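Local coordinates for putative uncharacterized protein (Wolbachia pipientis, PDB 3F4S) that probably acts as a DsbA-type thiol-disulfide oxidoreductase of the thioredoxin fold, introducing disulfide bonds into substrate proteins, at residues 63-68 and 200-205; 95-100 and 144-149. The protein carries 1 engineered substitution. All coordinates share one frame; numbering follows the deposited sequence.

Contact 1: 63-68 and 200-205; sequences PKIKEK and KYFTNV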
ATOM      1  N   PRO A  63       7.375   5.858   8.151  1.00 20.70           N
ATOM      2  CA  PRO A  63       7.171   7.274   8.485  1.00 22.85           C
ATOM      3  C   PRO A  63       8.326   8.156   7.999  1.00 23.73           C
ATOM      4  O   PRO A  63       8.087   9.278   7.538  1.00 25.21           O
ATOM      5  CB  PRO A  63       7.083   7.263  10.013  1.00 22.64           C
ATOM      6  CG  PRO A  63       6.559   5.875  10.338  1.00 21.98           C
ATOM      7  CD  PRO A  63       7.188   4.973   9.317  1.00 19.14           C
ATOM      8  N   LYS A  64       9.555   7.653   8.082  1.00 23.64           N
ATOM      9  CA  LYS A  64      10.723   8.421   7.645  1.00 27.71           C
ATOM     10  C   LYS A  64      10.783   8.512   6.123  1.00 27.17           C
ATOM     11  O   LYS A  64      11.208   9.527   5.569  1.00 28.27           O
ATOM     12  CB  LYS A  64      12.020   7.814   8.193  1.00 29.54           C
ATOM     13  CG  LYS A  64      12.293   8.125   9.665  1.00 32.76           C
ATOM     14  N   ILE A  65      10.366   7.445   5.444  1.00 23.89           N
ATOM     15  CA  ILE A  65      10.265   7.476   3.992  1.00 23.83           C
ATOM     16  C   ILE A  65       9.249   8.540   3.562  1.00 25.36           C
ATOM     17  O   ILE A  65       9.499   9.326   2.642  1.00 24.96           O
ATOM     18  CB  ILE A  65       9.873   6.092   3.414  1.00 23.67           C
ATOM     19  CG1 ILE A  65      11.014   5.086   3.605  1.00 23.46           C
ATOM     20  CG2 ILE A  65       9.499   6.212   1.943  1.00 25.64           C
ATOM     21  CD1 ILE A  65      10.684   3.691   3.136  1.00 24.45           C
ATOM     22  N   LYS A  66       8.107   8.573   4.237  1.00 25.86           N
ATOM     23  CA  LYS A  66       7.067   9.539   3.911  1.00 27.57           C
ATOM     24  C   LYS A  66       7.544  10.973   4.138  1.00 29.34           C
ATOM     25  O   LYS A  66       7.326  11.849   3.298  1.00 31.22           O
ATOM     26  CB  LYS A  66       5.798   9.262   4.721  1.00 28.01           C
ATOM     27  CG  LYS A  66       4.654  10.213   4.405  1.00 28.28           C
ATOM     28  CD  LYS A  66       3.413   9.881   5.217  1.00 28.31           C
ATOM     29  CE  LYS A  66       2.234  10.764   4.825  1.00 30.26           C
ATOM     30  NZ  LYS A  66       2.385  12.175   5.291  1.00 32.10           N
ATOM     31  N   GLU A  67       8.198  11.210   5.271  1.00 28.72           N
ATOM     32  CA  GLU A  67       8.704  12.548   5.581  1.00 29.55           C
ATOM     33  C   GLU A  67       9.780  12.988   4.593  1.00 30.03           C
ATOM     34  O   GLU A  67       9.795  14.133   4.148  1.00 29.57           O
ATOM     35  CB  GLU A  67       9.255  12.617   7.011  0.50 30.70           C
ATOM     36  CG  GLU A  67       9.826  13.986   7.377  0.50 32.29           C
ATOM     37  CD  GLU A  67      10.577  13.991   8.697  0.50 35.78           C
ATOM     38  OE1 GLU A  67      10.708  12.917   9.314  0.50 36.36           O
ATOM     39  OE2 GLU A  67      11.042  15.074   9.116  0.50 39.54           O
ATOM     40  N   LYS A  68      10.675  12.071   4.250  1.00 30.33           N
ATOM     41  CA  LYS A  68      11.811  12.392   3.392  1.00 31.88           C
ATOM     42  C   LYS A  68      11.454  12.525   1.907  1.00 30.02           C
ATOM     43  O   LYS A  68      12.011  13.375   1.204  1.00 31.38           O
ATOM     44  CB  LYS A  68      12.900  11.330   3.578  1.00 33.36           C
ATOM     45  CG  LYS A  68      14.274  11.709   3.061  1.00 35.96           C
ATOM     46  CD  LYS A  68      15.282  10.620   3.409  0.50 36.18           C
ATOM     47  CE  LYS A  68      16.671  10.929   2.878  0.50 36.55           C
ATOM     48  NZ  LYS A  68      17.323  12.036   3.627  0.50 38.44           N
ATOM     49  N   LYS A 200      17.961   2.894   5.539  1.00 25.41           N
ATOM     50  CA  LYS A 200      19.124   3.182   4.693  1.00 27.24           C
ATOM     51  C   LYS A 200      19.070   2.438   3.354  1.00 27.28           C
ATOM     52  O   LYS A 200      19.556   2.937   2.334  1.00 26.20           O
ATOM     53  CB  LYS A 200      20.433   2.871   5.433  1.00 29.06           C
ATOM     54  CG  LYS A 200      21.679   3.313   4.685  1.00 33.41           C
ATOM     55  N   TYR A 201      18.483   1.245   3.353  1.00 26.21           N
ATOM     56  CA  TYR A 201      18.309   0.503   2.106  1.00 24.07           C
ATOM     57  C   TYR A 201      17.453   1.306   1.130  1.00 24.30           C
ATOM     58  O   TYR A 201      17.815   1.484  -0.035  1.00 24.79           O
ATOM     59  CB  TYR A 201      17.663  -0.858   2.365  1.00 24.32           C
ATOM     60  CG  TYR A 201      17.368  -1.644   1.103  1.00 24.63           C
ATOM     61  CD1 TYR A 201      18.290  -2.552   0.597  1.00 26.24           C
ATOM     62  CD2 TYR A 201      16.174  -1.472   0.414  1.00 23.33           C
ATOM     63  CE1 TYR A 201      18.028  -3.275  -0.549  1.00 26.22           C
ATOM     64  CE2 TYR A 201      15.900  -2.192  -0.734  1.00 23.92           C
ATOM     65  CZ  TYR A 201      16.835  -3.090  -1.217  1.00 26.21           C
ATOM     66  OH  TYR A 201      16.576  -3.821  -2.358  1.00 27.47           O
ATOM     67  N   PHE A 202      16.314   1.796   1.610  1.00 23.98           N
ATOM     68  CA  PHE A 202      15.429   2.593   0.766  1.00 25.04           C
ATOM     69  C   PHE A 202      15.999   3.967   0.395  1.00 25.79           C
ATOM     70  O   PHE A 202      15.812   4.433  -0.736  1.00 26.80           O
ATOM     71  CB  PHE A 202      14.048   2.742   1.408  1.00 26.03           C
ATOM     72  CG  PHE A 202      13.187   1.521   1.270  1.00 29.27           C
ATOM     73  CD1 PHE A 202      12.688   1.148   0.032  1.00 33.06           C
ATOM     74  CD2 PHE A 202      12.881   0.743   2.373  1.00 30.74           C
ATOM     75  CE1 PHE A 202      11.891   0.022  -0.102  1.00 32.99           C
ATOM     76  CE2 PHE A 202      12.086  -0.381   2.246  1.00 32.53           C
ATOM     77  CZ  PHE A 202      11.588  -0.742   1.009  1.00 32.15           C
ATOM     78  N   THR A 203      16.682   4.625   1.327  1.00 25.99           N
ATOM     79  CA  THR A 203      17.257   5.929   1.001  1.00 28.73           C
ATOM     80  C   THR A 203      18.307   5.787  -0.100  1.00 29.63           C
ATOM     81  O   THR A 203      18.395   6.627  -0.987  1.00 31.17           O
ATOM     82  CB  THR A 203      17.854   6.670   2.224  1.00 30.49           C
ATOM     83  OG1 THR A 203      18.906   5.891   2.797  1.00 36.07           O
ATOM     84  CG2 THR A 203      16.786   6.929   3.273  1.00 30.00           C
ATOM     85  N   ASN A 204      19.085   4.711  -0.041  0.50 29.73           N
ATOM     86  CA  ASN A 204      20.092   4.433  -1.061  0.50 30.74           C
ATOM     87  C   ASN A 204      19.460   4.239  -2.437  0.50 30.41           C
ATOM     88  O   ASN A 204      19.889   4.844  -3.421  0.50 31.56           O
ATOM     89  CB  ASN A 204      20.902   3.193  -0.677  0.50 32.17           C
ATOM     90  CG  ASN A 204      21.954   2.839  -1.708  0.50 33.99           C
ATOM     91  OD1 ASN A 204      21.945   1.740  -2.264  0.50 36.97           O
ATOM     92  ND2 ASN A 204      22.865   3.766  -1.970  0.50 34.17           N
ATOM     93  N   VAL A 205      18.440   3.389  -2.494  1.00 29.46           N
ATOM     94  CA  VAL A 205      17.732   3.098  -3.738  1.00 27.07           C
ATOM     95  C   VAL A 205      17.061   4.355  -4.289  1.00 28.05           C
ATOM     96  O   VAL A 205      17.212   4.691  -5.467  1.00 27.82           O
ATOM     97  CB  VAL A 205      16.662   1.991  -3.530  1.00 26.98           C
ATOM     98  CG1 VAL A 205      15.704   1.936  -4.712  1.00 26.65           C
ATOM     99  CG2 VAL A 205      17.319   0.636  -3.301  1.00 28.63           C
TER
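Ile-65 brings its CD1 methyl obliquely to the ring of Phe-202. CD2 of Tyr-201 lies over the centre of one face of that ring, 4.2 Å above its plane. Phe-175 meets Phe-202 edge-to-face, and the ring of Phe-57 is inclined to it by about 55°. Phe-202 is thus held in an aromatic cluster, and Ile-65 adds an aliphatic end.

CD1 of Ile-65 is 3.8 Å from CD2 of Phe-202 and also packs against CG and CB. The CG1 branch of Ile-65 makes this reach. It stands anti to the carbonyl carbon (chi1 -68°), and an extended chi2 carries CD1 out toward the ring. Both residues are buried, and the pair is purely apolar.

A second, more exposed pair lies beside it. Lys-68 runs as a straight chain past the methyl of Thr-203, and the two side chains cross at about a right angle. The Lys-68 CD atom is 4.0 Å from Thr-203 CG2, and CE is as near. The chain turns only at its last torsion (chi4 72°). The lysine therefore contributes its aliphatic part here.

The helices come closest at Ile-65 and Thr-203, whose CA atoms are 7.8 Å apart. Phe-202 also rests on Ile-177 of strand 174-179, so the contact lies against the sheet. Packing of a helix that follows the CxxC motif beside the C-terminal helix, on one face of the central sheet, is characteristic of the thioredoxin fold.

Contact 2: 95-100 and 144-149; sequences SHCYEK and NQCIND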
ATOM      1  N   SER A  95     -11.151  -0.115   4.157  1.00 17.60           N
ATOM      2  CA  SER A  95     -10.345   1.035   3.744  1.00 18.20           C
ATOM      3  C   SER A  95     -11.054   1.865   2.678  1.00 19.83           C
ATOM      4  O   SER A  95     -10.785   3.055   2.529  1.00 19.16           O
ATOM      5  CB  SER A  95      -8.960   0.599   3.252  1.00 16.81           C
ATOM      6  OG  SER A  95      -9.037   0.041   1.950  1.00 17.92           O
ATOM      7  N   HIS A  96     -11.972   1.243   1.947  1.00 20.02           N
ATOM      8  CA  HIS A  96     -12.704   1.957   0.906  1.00 22.59           C
ATOM      9  C   HIS A  96     -13.769   2.902   1.449  1.00 23.34           C
ATOM     10  O   HIS A  96     -14.368   3.668   0.692  1.00 26.32           O
ATOM     11  CB  HIS A  96     -13.302   0.958  -0.081  1.00 24.51           C
ATOM     12  CG  HIS A  96     -12.283   0.338  -0.980  1.00 32.52           C
ATOM     13  ND1 HIS A  96     -12.214   0.613  -2.330  1.00 38.87           N
ATOM     14  CD2 HIS A  96     -11.266  -0.519  -0.717  1.00 32.85           C
ATOM     15  CE1 HIS A  96     -11.211  -0.062  -2.862  1.00 39.58           C
ATOM     16  NE2 HIS A  96     -10.617  -0.751  -1.903  1.00 37.73           N
ATOM     17  N   CYS A  97     -14.004   2.850   2.757  1.00 22.44           N
ATOM     18  CA  CYS A  97     -14.853   3.840   3.430  1.00 21.79           C
ATOM     19  C   CYS A  97     -14.114   5.172   3.634  1.00 23.80           C
ATOM     20  O   CYS A  97     -14.693   6.136   4.124  1.00 28.30           O
ATOM     21  CB  CYS A  97     -15.327   3.311   4.794  1.00 25.65           C
ATOM     22  SG  CYS A  97     -17.053   2.756   4.894  1.00 27.93           S
ATOM     23  N   TYR A  98     -12.831   5.205   3.279  1.00 24.55           N
ATOM     24  CA  TYR A  98     -11.992   6.390   3.478  1.00 24.19           C
ATOM     25  C   TYR A  98     -11.540   6.965   2.137  1.00 27.51           C
ATOM     26  O   TYR A  98     -10.652   6.419   1.479  1.00 30.29           O
ATOM     27  CB  TYR A  98     -10.799   6.050   4.377  1.00 24.16           C
ATOM     28  CG  TYR A  98     -11.245   5.555   5.731  1.00 23.35           C
ATOM     29  CD1 TYR A  98     -11.320   6.414   6.820  1.00 24.44           C
ATOM     30  CD2 TYR A  98     -11.631   4.238   5.915  1.00 23.42           C
ATOM     31  CE1 TYR A  98     -11.756   5.963   8.057  1.00 24.24           C
ATOM     32  CE2 TYR A  98     -12.064   3.783   7.139  1.00 20.73           C
ATOM     33  CZ  TYR A  98     -12.126   4.645   8.206  1.00 21.42           C
ATOM     34  OH  TYR A  98     -12.551   4.180   9.426  1.00 23.14           O
ATOM     35  N   GLU A  99     -12.159   8.071   1.740  1.00 29.32           N
ATOM     36  CA  GLU A  99     -12.008   8.595   0.382  1.00 32.97           C
ATOM     37  C   GLU A  99     -10.792   9.504   0.186  1.00 34.50           C
ATOM     38  O   GLU A  99     -10.061   9.358  -0.796  1.00 37.89           O
ATOM     39  CB  GLU A  99     -13.285   9.323  -0.054  1.00 34.36           C
ATOM     40  N   LYS A 100     -10.586  10.443   1.107  1.00 32.78           N
ATOM     41  CA  LYS A 100      -9.489  11.400   0.993  1.00 34.41           C
ATOM     42  C   LYS A 100      -8.151  10.682   1.134  1.00 33.62           C
ATOM     43  O   LYS A 100      -8.034   9.730   1.901  1.00 32.33           O
ATOM     44  CB  LYS A 100      -9.614  12.497   2.057  1.00 34.82           C
ATOM     45  CG  LYS A 100     -10.863  13.357   1.939  1.00 37.08           C
ATOM     46  N   ASN A 144     -20.871  -0.959   8.187  1.00 27.69           N
ATOM     47  CA  ASN A 144     -21.495  -2.212   7.788  1.00 29.73           C
ATOM     48  C   ASN A 144     -21.536  -2.367   6.278  1.00 29.07           C
ATOM     49  O   ASN A 144     -21.286  -3.443   5.743  1.00 29.35           O
ATOM     50  CB  ASN A 144     -22.911  -2.319   8.353  1.00 31.67           C
ATOM     51  CG  ASN A 144     -22.924  -2.592   9.840  1.00 37.42           C
ATOM     52  OD1 ASN A 144     -21.968  -3.140  10.388  1.00 39.30           O
ATOM     53  ND2 ASN A 144     -24.015  -2.221  10.501  1.00 37.99           N
ATOM     54  N   GLN A 145     -21.860  -1.279   5.592  1.00 29.17           N
ATOM     55  CA  GLN A 145     -21.912  -1.302   4.146  1.00 30.98           C
ATOM     56  C   GLN A 145     -20.534  -1.596   3.565  1.00 28.19           C
ATOM     57  O   GLN A 145     -20.387  -2.423   2.665  1.00 28.61           O
ATOM     58  CB  GLN A 145     -22.465   0.016   3.609  1.00 33.52           C
ATOM     59  CG  GLN A 145     -22.715  -0.011   2.117  1.00 35.99           C
ATOM     60  CD  GLN A 145     -23.916   0.819   1.714  0.50 40.36           C
ATOM     61  OE1 GLN A 145     -24.401   1.647   2.485  0.50 42.62           O
ATOM     62  NE2 GLN A 145     -24.404   0.600   0.499  0.50 42.99           N
ATOM     63  N   CYS A 146     -19.509  -0.942   4.095  1.00 25.37           N
ATOM     64  CA  CYS A 146     -18.171  -1.159   3.563  1.00 23.29           C
ATOM     65  C   CYS A 146     -17.661  -2.580   3.790  1.00 22.71           C
ATOM     66  O   CYS A 146     -17.065  -3.175   2.894  1.00 23.98           O
ATOM     67  CB  CYS A 146     -17.184  -0.135   4.123  1.00 24.52           C
ATOM     68  SG  CYS A 146     -17.330   1.485   3.336  1.00 27.24           S
ATOM     69  N   ILE A 147     -17.865  -3.125   4.985  1.00 24.32           N
ATOM     70  CA  ILE A 147     -17.328  -4.434   5.329  0.50 24.00           C
ATOM     71  C   ILE A 147     -18.067  -5.577   4.624  1.00 23.67           C
ATOM     72  O   ILE A 147     -17.610  -6.722   4.615  1.00 22.81           O
ATOM     73  CB  ILE A 147     -17.339  -4.628   6.857  0.50 26.01           C
ATOM     74  CG1 ILE A 147     -16.071  -5.355   7.302  0.50 25.67           C
ATOM     75  CG2 ILE A 147     -18.613  -5.324   7.314  0.50 26.62           C
ATOM     76  CD1 ILE A 147     -15.479  -4.806   8.555  0.50 25.46           C
ATOM     77  N   ASN A 148     -19.216  -5.258   4.038  1.00 22.95           N
ATOM     78  CA  ASN A 148     -19.998  -6.263   3.326  1.00 25.61           C
ATOM     79  C   ASN A 148     -20.116  -6.015   1.822  1.00 25.36           C
ATOM     80  O   ASN A 148     -20.891  -6.683   1.134  1.00 28.06           O
ATOM     81  CB  ASN A 148     -21.382  -6.394   3.957  1.00 29.30           C
ATOM     82  CG  ASN A 148     -21.324  -6.986   5.346  1.00 32.25           C
ATOM     83  OD1 ASN A 148     -20.897  -8.128   5.523  1.00 35.89           O
ATOM     84  ND2 ASN A 148     -21.749  -6.217   6.341  1.00 33.12           N
ATOM     85  N   ASP A 149     -19.347  -5.061   1.310  1.00 24.06           N
ATOM     86  CA  ASP A 149     -19.481  -4.645  -0.078  1.00 25.15           C
ATOM     87  C   ASP A 149     -18.834  -5.662  -1.024  1.00 24.46           C
ATOM     88  O   ASP A 149     -17.608  -5.700  -1.177  1.00 24.48           O
ATOM     89  CB  ASP A 149     -18.885  -3.246  -0.277  1.00 27.46           C
ATOM     90  CG  ASP A 149     -19.241  -2.643  -1.627  1.00 28.10           C
ATOM     91  OD1 ASP A 149     -19.376  -3.402  -2.612  1.00 28.99           O
ATOM     92  OD2 ASP A 149     -19.387  -1.405  -1.701  1.00 29.90           O
TER
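Two residues before Cys-146, which is covalently joined to Cys-97, the carbonyl oxygen Asn-144 O receives two bonds from Asn-148. Asn-148 ND2 donates to Asn-144 O at 2.9 Å. The bond is bent, with an N-H...O angle of 137°, and the donor is tilted from the carbonyl plane. The backbone Asn-148 N adds a weak bond to the same oxygen. The side chain and backbone N of Asn-148 thus both fold back on a carbonyl one turn earlier in the chain.

The contact itself is essentially the disulfide. Cys-97 SG and Cys-146 SG are 2.0 Å apart, and chi3 of 100° makes the bridge right-handed. The Cys-146 sulfur is anti to its carbonyl carbon, while the first torsion of Cys-97 (-105°) is away from a staggered value. The Cys-97 CB and Cys-146 CB atoms are 4.0 Å apart across the bridge. This disulfide is distinct from the CxxC pair Cys-51 and Cys-54.

Cys-97 also touches Leu-138, and Cys-146 touches Leu-94 at the end of helix 86-94. The bridge ties the loop between helices 86-94 and 101-113 to helix 140-147. His-96 rests on helix 150-167, where Asp-149 forms the N-cap and Asp-149 OD1 accepts from Ile-152 N.

From the N terminus, the chain passes strand 41-47 and helix 52-60, then reaches helix 62-70, the first half of contact 1. Strand 75-81 and helix 86-94 follow. Residues 95-100 then open contact 2, which residues 144-149 close across helices 101-113 and 127-135. The chain continues through helix 150-167 and the last two strands to helix 199-216, where contact 1 closes. Contact 2 therefore lies wholly within the larger loop of contact 1, and the two do not cross. They sit on opposite sides of the chain's centre, 30 Å apart between centres. Contact 1 joins helices beside the sheet, whereas contact 2 fastens parts of the helical region together.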